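Local coordinates for Bcl-2-like protein FPV039 (Fowlpox virus, PDB 5TZP), which inhibits apoptosis of the infected host cell by sequestering and inactivating several proapoptotic Bcl-2 proteins, among them BAX and BAK1, at residues N21-Y26 with A121-I126; V76-V81 with I92-F97; Y100-V105 with G116-A121. All blocks are in the same frame, centred on the assembly; numbering follows the deposited sequence. Where two conformers were deposited one is given.

Contact 1. Residues N21-Y26 with A121-I126; sequences NMIQNY and AITDAI. With SO4 (sulfate ion), chain O.
I23 reaches across from helix 14-32 and sets its CD1 methyl between I122 and T123 of helix 115-136. Each isoleucine offers both branches to the other, though their chains lie at a slant: CD1 of I23 meets CG2 of I122 at 3.7 Å, while CG2 of I23 faces CD1 of I122 at 4.0 Å. In I23 the longer branch is turned beside the backbone N (chi1 -66°) and continues extended (chi2 163°), which carries CD1 well out from its own helix. I122 has nearly the same pair of torsions, and the two beta-branched residues therefore mesh by exchanging a long arm for a short one.

T123 takes the other flank. Its OG1 lies 3.6 Å from I23 CD1, a van der Waals contact; the hydroxyl's polar need is met by a hydrogen bond to the carbonyl of S119, one turn earlier, and a threonine can bury its oxygen against a methyl when its own helix supplies the partner. I126 comes in one turn after I122, its CD1 4.5 Å from I23 CD1, and contributes little. Beside this apolar contact, Q24 stretches out and gives NE2 to a sulfate oxygen, O3, at 2.6 Å, with D115 as a further acceptor for the same nitrogen.

The two short segments run roughly antiparallel, 149° between their directions, with axes 10.0 Å apart, an ordinary spacing for aliphatic packing. Residues 121-125 belong to the BH2 motif, and I122 also touches I94 and C98 of helix 88-105; the contact thus joins helix 14-32 to the BH2 segment in the buried interior of the all-helical Bcl-2 fold.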
loop_
_atom_site.group_PDB
_atom_site.type_symbol
_atom_site.label_atom_id
_atom_site.label_comp_id
_atom_site.label_asym_id
_atom_site.label_seq_id
_atom_site.Cartn_x
_atom_site.Cartn_y
_atom_site.Cartn_z
ATOM N N ASN A 21 -3.050 4.475 -10.623
ATOM C CA ASN A 21 -3.129 5.929 -10.446
ATOM C C ASN A 21 -3.450 6.310 -8.999
ATOM O O ASN A 21 -2.945 7.293 -8.497
ATOM C CB ASN A 21 -4.174 6.484 -11.413
ATOM C CG ASN A 21 -4.223 7.964 -11.432
ATOM O OD1 ASN A 21 -5.174 8.523 -10.923
ATOM N ND2 ASN A 21 -3.210 8.617 -12.001
ATOM N N MET A 22 -4.299 5.532 -8.314
ATOM C CA MET A 22 -4.591 5.781 -6.910
ATOM C C MET A 22 -3.372 5.561 -6.045
ATOM O O MET A 22 -2.997 6.409 -5.237
ATOM C CB MET A 22 -5.691 4.823 -6.511
ATOM C CG MET A 22 -6.127 4.998 -5.083
ATOM S SD MET A 22 -7.087 6.498 -4.768
ATOM C CE MET A 22 -8.743 5.989 -5.155
ATOM N N ILE A 23 -2.718 4.416 -6.210
ATOM C CA ILE A 23 -1.568 4.073 -5.382
ATOM C C ILE A 23 -0.429 5.071 -5.584
ATOM O O ILE A 23 0.169 5.581 -4.618
ATOM C CB ILE A 23 -1.120 2.651 -5.725
ATOM C CG1 ILE A 23 -2.186 1.629 -5.325
ATOM C CG2 ILE A 23 0.227 2.362 -5.020
ATOM C CD1 ILE A 23 -2.054 0.274 -5.942
ATOM N N GLN A 24 -0.080 5.335 -6.839
ATOM C CA GLN A 24 1.070 6.199 -7.125
ATOM C C GLN A 24 0.818 7.629 -6.679
ATOM O O GLN A 24 1.691 8.260 -6.077
ATOM C CB GLN A 24 1.429 6.131 -8.597
ATOM C CG GLN A 24 2.801 6.744 -8.887
ATOM C CD GLN A 24 3.365 6.440 -10.218
ATOM O OE1 GLN A 24 2.696 5.876 -11.069
ATOM N NE2 GLN A 24 4.561 6.892 -10.474
ATOM N N ASN A 25 -0.408 8.161 -6.869
ATOM C CA ASN A 25 -0.699 9.508 -6.354
ATOM C C ASN A 25 -0.571 9.549 -4.836
ATOM O O ASN A 25 -0.049 10.541 -4.313
ATOM C CB ASN A 25 -2.038 10.004 -6.870
ATOM C CG ASN A 25 -1.873 10.632 -8.205
ATOM O OD1 ASN A 25 -1.280 11.677 -8.316
ATOM N ND2 ASN A 25 -2.429 10.009 -9.229
ATOM N N TYR A 26 -1.042 8.527 -4.096
ATOM C CA TYR A 26 -0.882 8.536 -2.640
ATOM C C TYR A 26 0.602 8.562 -2.278
ATOM O O TYR A 26 1.038 9.342 -1.425
ATOM C CB TYR A 26 -1.632 7.377 -1.969
ATOM C CG TYR A 26 -1.322 7.365 -0.497
ATOM C CD1 TYR A 26 -1.725 8.396 0.303
ATOM C CD2 TYR A 26 -0.481 6.445 0.019
ATOM C CE1 TYR A 26 -1.335 8.473 1.667
ATOM C CE2 TYR A 26 -0.082 6.537 1.356
ATOM C CZ TYR A 26 -0.498 7.535 2.110
ATOM O OH TYR A 26 -0.067 7.664 3.423
ATOM N N ALA A 121 4.612 -2.442 -8.646
ATOM C CA ALA A 121 4.709 -3.749 -7.955
ATOM C C ALA A 121 3.439 -4.034 -7.149
ATOM O O ALA A 121 2.922 -5.143 -7.132
ATOM C CB ALA A 121 5.939 -3.783 -7.072
ATOM N N ILE A 122 2.920 -3.022 -6.444
ATOM C CA ILE A 122 1.708 -3.228 -5.660
ATOM C C ILE A 122 0.553 -3.544 -6.614
ATOM O O ILE A 122 -0.243 -4.476 -6.383
ATOM C CB ILE A 122 1.378 -2.019 -4.789
ATOM C CG1 ILE A 122 2.468 -1.800 -3.738
ATOM C CG2 ILE A 122 -0.007 -2.238 -4.120
ATOM C CD1 ILE A 122 2.398 -0.449 -3.075
ATOM N N THR A 123 0.431 -2.747 -7.693
ATOM C CA THR A 123 -0.655 -2.959 -8.650
ATOM C C THR A 123 -0.606 -4.381 -9.211
ATOM O O THR A 123 -1.609 -5.075 -9.297
ATOM C CB THR A 123 -0.535 -1.920 -9.770
ATOM O OG1 THR A 123 -0.660 -0.608 -9.183
ATOM C CG2 THR A 123 -1.601 -2.094 -10.787
ATOM N N ASP A 124 0.575 -4.819 -9.625
ATOM C CA ASP A 124 0.751 -6.145 -10.224
ATOM C C ASP A 124 0.419 -7.231 -9.225
ATOM O O ASP A 124 -0.200 -8.249 -9.573
ATOM C CB ASP A 124 2.181 -6.341 -10.691
ATOM C CG ASP A 124 2.524 -5.557 -11.933
ATOM O OD1 ASP A 124 1.662 -5.090 -12.627
ATOM O OD2 ASP A 124 3.758 -5.419 -12.167
ATOM N N ALA A 125 0.810 -7.045 -7.961
ATOM C CA ALA A 125 0.518 -8.053 -6.935
ATOM C C ALA A 125 -0.978 -8.169 -6.675
ATOM O O ALA A 125 -1.487 -9.281 -6.436
ATOM C CB ALA A 125 1.251 -7.717 -5.633
ATOM N N ILE A 126 -1.711 -7.061 -6.692
ATOM C CA ILE A 126 -3.162 -7.089 -6.577
ATOM C C ILE A 126 -3.790 -7.745 -7.781
ATOM O O ILE A 126 -4.602 -8.707 -7.663
ATOM C CB ILE A 126 -3.722 -5.695 -6.368
ATOM C CG1 ILE A 126 -3.230 -5.192 -5.009
ATOM C CG2 ILE A 126 -5.259 -5.734 -6.385
ATOM C CD1 ILE A 126 -3.620 -3.749 -4.705
HETATM S S SO4 O . 7.121 6.744 -13.219
HETATM O O1 SO4 O . 8.522 6.778 -12.730
HETATM O O2 SO4 O . 7.021 7.392 -14.566
HETATM O O3 SO4 O . 6.370 7.474 -12.216
HETATM O O4 SO4 O . 6.618 5.361 -13.332
#

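Contact 2. Residues V76-V81 with I92-F97; sequences VIVTQV and ITIIAF. With SO4 (sulfate ion), chain N.
Helix segments 76-81 and 92-97 run almost exactly antiparallel, at 171°, with axes 10.5 Å apart and V78 and I94 having the nearest CA atoms across the pair. I94 is the central residue on its side, and its two branches serve different partners. CG2 lies 4.1 Å from CG2 of V78, and is as far from that valine's CG1, so the methyl faces the fork of V78, whose side chain crosses it at about a right angle. The longer branch sits beside the backbone N (chi1 -75°) and leads to V81 instead: I94 CD1 touches V81 CG1 at 3.6 Å, the two side chains sliding past each other in opposite directions. Valines suit these places, since their short forks offer methyls close to the helix.

Helix 74-81 and helix 88-105 are two of the helices that line the BH3-binding groove of Bcl-2 proteins, and the BH1 motif spans their connection, taking in Q80, V81 and all of 92-97. The bound peptide packs against I77, V81 and T93, while Q80 OE1 is hydrogen-bonded to the peptide backbone, a role that suits a long polar side chain at the rim of the groove.

Toward the other end, I77 meets F97. The isoleucine's CD1 approaches the ring obliquely, 4.0 Å from F97 CE2, with the two side chains crossing near a right angle. F97 has its ring swung away from the backbone N (chi1 175°), toward helix 74-81, and F64 stacks edge-to-face with it. On the peptide side, Q80 NE2 makes two weak hydrogen bonds to a sulfate, probably from the crystallisation liquor, the nearer to O3 at 3.3 Å; the same ion is hydrogen-bonded to the peptide.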
loop_
_atom_site.group_PDB
_atom_site.type_symbol
_atom_site.label_atom_id
_atom_site.label_comp_id
_atom_site.label_asym_id
_atom_site.label_seq_id
_atom_site.Cartn_x
_atom_site.Cartn_y
_atom_site.Cartn_z
ATOM N N VAL A 76 9.165 -8.700 -2.632
ATOM C CA VAL A 76 8.931 -9.967 -1.909
ATOM C C VAL A 76 7.964 -9.764 -0.755
ATOM O O VAL A 76 7.041 -10.575 -0.582
ATOM C CB VAL A 76 10.257 -10.582 -1.430
ATOM C CG1 VAL A 76 9.974 -11.816 -0.531
ATOM C CG2 VAL A 76 11.120 -11.063 -2.617
ATOM N N ILE A 77 8.121 -8.657 -0.022
ATOM C CA ILE A 77 7.197 -8.359 1.072
ATOM C C ILE A 77 5.760 -8.259 0.546
ATOM O O ILE A 77 4.833 -8.903 1.062
ATOM C CB ILE A 77 7.665 -7.098 1.803
ATOM C CG1 ILE A 77 8.989 -7.331 2.511
ATOM C CG2 ILE A 77 6.562 -6.760 2.820
ATOM C CD1 ILE A 77 9.558 -6.071 3.031
ATOM N N VAL A 78 5.574 -7.468 -0.519
ATOM C CA VAL A 78 4.229 -7.246 -1.078
ATOM C C VAL A 78 3.613 -8.558 -1.528
ATOM O O VAL A 78 2.458 -8.892 -1.211
ATOM C CB VAL A 78 4.328 -6.266 -2.240
ATOM C CG1 VAL A 78 2.983 -6.178 -2.923
ATOM C CG2 VAL A 78 4.763 -4.852 -1.744
ATOM N N THR A 79 4.367 -9.365 -2.277
ATOM C CA THR A 79 3.817 -10.616 -2.773
ATOM C C THR A 79 3.553 -11.600 -1.626
ATOM O O THR A 79 2.594 -12.357 -1.694
ATOM C CB THR A 79 4.686 -11.177 -3.930
ATOM O OG1 THR A 79 5.973 -11.427 -3.474
ATOM C CG2 THR A 79 4.701 -10.242 -5.062
ATOM N N GLN A 80 4.375 -11.584 -0.578
ATOM C CA GLN A 80 4.074 -12.451 0.566
ATOM C C GLN A 80 2.702 -12.124 1.128
ATOM O O GLN A 80 1.921 -13.074 1.423
ATOM C CB GLN A 80 5.146 -12.289 1.630
ATOM C CG GLN A 80 6.465 -13.048 1.304
ATOM C CD GLN A 80 7.589 -12.710 2.319
ATOM O OE1 GLN A 80 7.581 -11.660 3.009
ATOM N NE2 GLN A 80 8.617 -13.499 2.296
ATOM N N VAL A 81 2.406 -10.841 1.332
ATOM C CA VAL A 81 1.136 -10.486 1.975
ATOM C C VAL A 81 -0.031 -11.061 1.182
ATOM O O VAL A 81 -1.018 -11.539 1.760
ATOM C CB VAL A 81 1.030 -8.982 2.126
ATOM C CG1 VAL A 81 -0.346 -8.588 2.688
ATOM C CG2 VAL A 81 2.124 -8.379 2.996
ATOM N N ILE A 92 -4.345 -1.778 2.427
ATOM C CA ILE A 92 -3.989 -0.538 3.115
ATOM C C ILE A 92 -2.630 -0.694 3.763
ATOM O O ILE A 92 -1.778 0.214 3.675
ATOM C CB ILE A 92 -5.035 -0.182 4.183
ATOM C CG1 ILE A 92 -6.310 0.290 3.439
ATOM C CG2 ILE A 92 -4.516 0.835 5.179
ATOM C CD1 ILE A 92 -7.593 0.187 4.327
ATOM N N THR A 93 -2.372 -1.822 4.408
ATOM C CA THR A 93 -1.108 -1.998 5.098
ATOM C C THR A 93 0.056 -2.053 4.110
ATOM O O THR A 93 1.112 -1.458 4.353
ATOM C CB THR A 93 -1.124 -3.248 5.976
ATOM O OG1 THR A 93 -2.139 -3.073 6.980
ATOM C CG2 THR A 93 0.150 -3.472 6.676
ATOM N N ILE A 94 -0.103 -2.736 2.982
ATOM C CA ILE A 94 0.897 -2.769 1.912
ATOM C C ILE A 94 1.194 -1.371 1.428
ATOM O O ILE A 94 2.376 -0.995 1.302
ATOM C CB ILE A 94 0.403 -3.685 0.719
ATOM C CG1 ILE A 94 0.519 -5.148 1.081
ATOM C CG2 ILE A 94 1.136 -3.308 -0.582
ATOM C CD1 ILE A 94 -0.348 -5.988 0.153
ATOM N N ILE A 95 0.167 -0.570 1.130
ATOM C CA ILE A 95 0.381 0.762 0.608
ATOM C C ILE A 95 1.028 1.632 1.653
ATOM O O ILE A 95 1.960 2.397 1.362
ATOM C CB ILE A 95 -0.934 1.359 0.059
ATOM C CG1 ILE A 95 -1.431 0.530 -1.135
ATOM C CG2 ILE A 95 -0.784 2.807 -0.292
ATOM C CD1 ILE A 95 -2.890 0.862 -1.540
ATOM N N ALA A 96 0.561 1.549 2.886
ATOM C CA ALA A 96 1.138 2.350 3.983
ATOM C C ALA A 96 2.623 2.013 4.191
ATOM O O ALA A 96 3.466 2.923 4.267
ATOM C CB ALA A 96 0.349 2.128 5.252
ATOM N N PHE A 97 2.932 0.745 4.318
ATOM C CA PHE A 97 4.319 0.296 4.462
ATOM C C PHE A 97 5.159 0.799 3.295
ATOM O O PHE A 97 6.263 1.291 3.495
ATOM C CB PHE A 97 4.367 -1.207 4.571
ATOM C CG PHE A 97 5.790 -1.682 4.600
ATOM C CD1 PHE A 97 6.505 -1.685 5.801
ATOM C CD2 PHE A 97 6.419 -2.128 3.475
ATOM C CE1 PHE A 97 7.857 -2.075 5.811
ATOM C CE2 PHE A 97 7.768 -2.542 3.496
ATOM C CZ PHE A 97 8.483 -2.488 4.647
HETATM S S SO4 N . 11.579 -13.368 4.902
HETATM O O1 SO4 N . 12.756 -12.736 4.281
HETATM O O2 SO4 N . 11.805 -13.913 6.271
HETATM O O3 SO4 N . 11.292 -14.516 4.016
HETATM O O4 SO4 N . 10.492 -12.342 4.965
#

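Contact 3. Residues Y100-V105 with G116-A121; sequences YYSKKV and GIISEA. With EDO (1,2-ethanediol), chain C.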
loop_
_atom_site.group_PDB
_atom_site.type_symbol
_atom_site.label_atom_id
_atom_site.label_comp_id
_atom_site.label_asym_id
_atom_site.label_seq_id
_atom_site.Cartn_x
_atom_site.Cartn_y
_atom_site.Cartn_z
ATOM N N TYR A 100 5.784 4.540 3.379
ATOM C CA TYR A 100 6.749 4.809 4.427
ATOM C C TYR A 100 8.160 4.439 3.966
ATOM O O TYR A 100 9.130 5.213 4.132
ATOM C CB TYR A 100 6.323 4.000 5.659
ATOM C CG TYR A 100 7.100 4.281 6.907
ATOM C CD1 TYR A 100 6.829 5.401 7.704
ATOM C CD2 TYR A 100 8.213 3.534 7.269
ATOM C CE1 TYR A 100 7.559 5.719 8.792
ATOM C CE2 TYR A 100 8.973 3.836 8.399
ATOM C CZ TYR A 100 8.618 4.932 9.152
ATOM O OH TYR A 100 9.382 5.261 10.253
ATOM N N TYR A 101 8.287 3.252 3.365
ATOM C CA TYR A 101 9.532 2.734 2.825
ATOM C C TYR A 101 10.089 3.672 1.761
ATOM O O TYR A 101 11.298 3.995 1.781
ATOM C CB TYR A 101 9.256 1.306 2.291
ATOM C CG TYR A 101 10.364 0.699 1.473
ATOM C CD1 TYR A 101 11.486 0.178 2.060
ATOM C CD2 TYR A 101 10.321 0.682 0.113
ATOM C CE1 TYR A 101 12.492 -0.383 1.309
ATOM C CE2 TYR A 101 11.329 0.136 -0.648
ATOM C CZ TYR A 101 12.398 -0.395 -0.010
ATOM O OH TYR A 101 13.431 -0.942 -0.769
ATOM N N SER A 102 9.244 4.049 0.805
ATOM C CA SER A 102 9.684 4.916 -0.309
ATOM C C SER A 102 10.372 6.168 0.200
ATOM O O SER A 102 11.432 6.580 -0.317
ATOM C CB SER A 102 8.454 5.294 -1.130
ATOM O OG SER A 102 8.658 6.241 -2.189
ATOM N N LYS A 103 9.811 6.798 1.229
ATOM C CA LYS A 103 10.405 8.015 1.751
ATOM C C LYS A 103 11.726 7.708 2.441
ATOM O O LYS A 103 12.674 8.489 2.367
ATOM C CB LYS A 103 9.402 8.709 2.662
ATOM C CG LYS A 103 9.875 10.054 3.142
ATOM C CD LYS A 103 8.786 10.745 3.955
ATOM C CE LYS A 103 9.280 12.120 4.509
ATOM N NZ LYS A 103 9.566 13.147 3.459
ATOM N N LYS A 104 11.836 6.573 3.117
ATOM C CA LYS A 104 13.064 6.221 3.788
ATOM C C LYS A 104 14.201 5.930 2.827
ATOM O O LYS A 104 15.369 6.130 3.186
ATOM C CB LYS A 104 12.882 4.999 4.693
ATOM C CG LYS A 104 11.975 5.211 5.920
ATOM C CD LYS A 104 12.487 6.283 6.847
ATOM C CE LYS A 104 11.585 6.370 8.032
ATOM N NZ LYS A 104 11.978 7.564 8.908
ATOM N N VAL A 105 13.919 5.399 1.640
ATOM C CA VAL A 105 14.935 4.987 0.677
ATOM C C VAL A 105 15.172 6.052 -0.401
ATOM O O VAL A 105 15.977 5.794 -1.320
ATOM C CB VAL A 105 14.666 3.576 0.069
ATOM C CG1 VAL A 105 14.670 2.516 1.159
ATOM C CG2 VAL A 105 13.428 3.597 -0.821
ATOM N N GLY A 116 7.462 4.885 -8.950
ATOM C CA GLY A 116 7.059 4.088 -10.098
ATOM C C GLY A 116 7.171 2.592 -9.900
ATOM O O GLY A 116 6.187 1.877 -10.010
ATOM N N ILE A 117 8.368 2.099 -9.552
ATOM C CA ILE A 117 8.532 0.652 -9.349
ATOM C C ILE A 117 7.680 0.162 -8.184
ATOM O O ILE A 117 7.157 -0.959 -8.203
ATOM C CB ILE A 117 10.015 0.205 -9.178
ATOM C CG1 ILE A 117 10.802 0.971 -8.086
ATOM C CG2 ILE A 117 10.768 0.164 -10.521
ATOM C CD1 ILE A 117 12.261 0.384 -7.812
ATOM N N ILE A 118 7.575 0.968 -7.134
ATOM C CA ILE A 118 6.801 0.511 -5.954
ATOM C C ILE A 118 5.319 0.453 -6.262
ATOM O O ILE A 118 4.675 -0.546 -6.015
ATOM C CB ILE A 118 7.164 1.393 -4.765
ATOM C CG1 ILE A 118 8.580 1.178 -4.292
ATOM C CG2 ILE A 118 6.141 1.106 -3.613
ATOM C CD1 ILE A 118 8.992 2.233 -3.269
ATOM N N SER A 119 4.787 1.457 -6.906
ATOM C CA SER A 119 3.355 1.478 -7.239
ATOM C C SER A 119 2.995 0.394 -8.249
ATOM O O SER A 119 1.966 -0.271 -8.147
ATOM C CB SER A 119 2.866 2.824 -7.733
ATOM O OG SER A 119 3.153 3.806 -6.763
ATOM N N GLU A 120 3.865 0.181 -9.232
ATOM C CA GLU A 120 3.640 -0.878 -10.217
ATOM C C GLU A 120 3.696 -2.250 -9.566
ATOM O O GLU A 120 2.882 -3.148 -9.889
ATOM C CB GLU A 120 4.650 -0.807 -11.379
ATOM C CG GLU A 120 4.377 0.442 -12.272
ATOM C CD GLU A 120 5.410 0.672 -13.377
ATOM O OE1 GLU A 120 5.266 1.704 -14.045
ATOM O OE2 GLU A 120 6.301 -0.186 -13.549
ATOM N N ALA A 121 4.612 -2.442 -8.646
ATOM C CA ALA A 121 4.709 -3.749 -7.955
ATOM C C ALA A 121 3.439 -4.034 -7.149
ATOM O O ALA A 121 2.922 -5.143 -7.132
ATOM C CB ALA A 121 5.939 -3.783 -7.072
HETATM C C1 EDO C . 13.890 -3.517 -3.359
HETATM O O1 EDO C . 13.386 -3.331 -2.050
HETATM C C2 EDO C . 15.366 -3.611 -3.440
HETATM O O2 EDO C . 15.606 -4.938 -2.862
#
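I118 meets helix 88-105 through a single methyl, CD1, which settles where Y101 and S102 stand side by side. The closest approach is to S102 CB, at 3.8 Å. Y101 receives the same methyl at the edge of its ring, near the ring plane, with CD2 4.0 Å and CE2 4.1 Å from I118 CD1. An isoleucine suits this place because its longer branch, beside the backbone N (chi1 -69°) and extended beyond (chi2 170°), can span the distance between two helices whose nearest alpha carbons, those of S102 and I118, are 7.7 Å apart. A small serine lets that methyl come up to its CB; its hydroxyl, meanwhile, is hydrogen-bonded, in the conformer given, to the carbonyl of Y113 in the connection between the helices. The whole contact is small, 105 Å² summed over both segments, and its compact part is the meeting of I118 CD1 with S102 and Y101.

The other side is looser: Y101 is partly exposed. Its ring slants outward from its helix, V105 CG2 rests 4.0 Å above one face, displaced toward the rim, and its phenol end leads away from I118 to a polar neighbourhood. There Y101 OH and O1 of a 1,2-ethanediol molecule, probably from the crystallisation liquor, are hydrogen-bonded at 2.7 Å, and the diol is hydrogen-bonded in turn to F74 N and I72 O. Tyrosine fits such a border position, since its ring can pack while its hydroxyl takes a polar partner.

F74 also touches I118, bringing helix 74-81 to this contact. The arrangement joins the C-terminal part of helix 88-105 to the BH2-motif segment of helix 115-136, two consecutive helices of the Bcl-2 fold.

How the contacts relate
The three contacts fasten helices 14-32, 74-81, 88-105 and 115-136 together, with centres 10 to 11 Å apart. Contacts 1 and 3 share A121 and use successive turns of helix 115-136; they also touch directly, I23 CG2 lying 3.7 Å from S119 OG. Contact 2 abuts contact 1 through I94 CG2 and I122 CG1, 3.7 Å apart, where the BH1 and BH2 motifs pack on each other; separately, V78 CG1 and A125 CB, at 3.6 Å, join helices 74-81 and 115-136. Contacts 2 and 3 follow one another along helix 88-105 without further touch. Of the three, contact 2 borders the bound BH3 peptide, and contact 1 backs it from the protein interior.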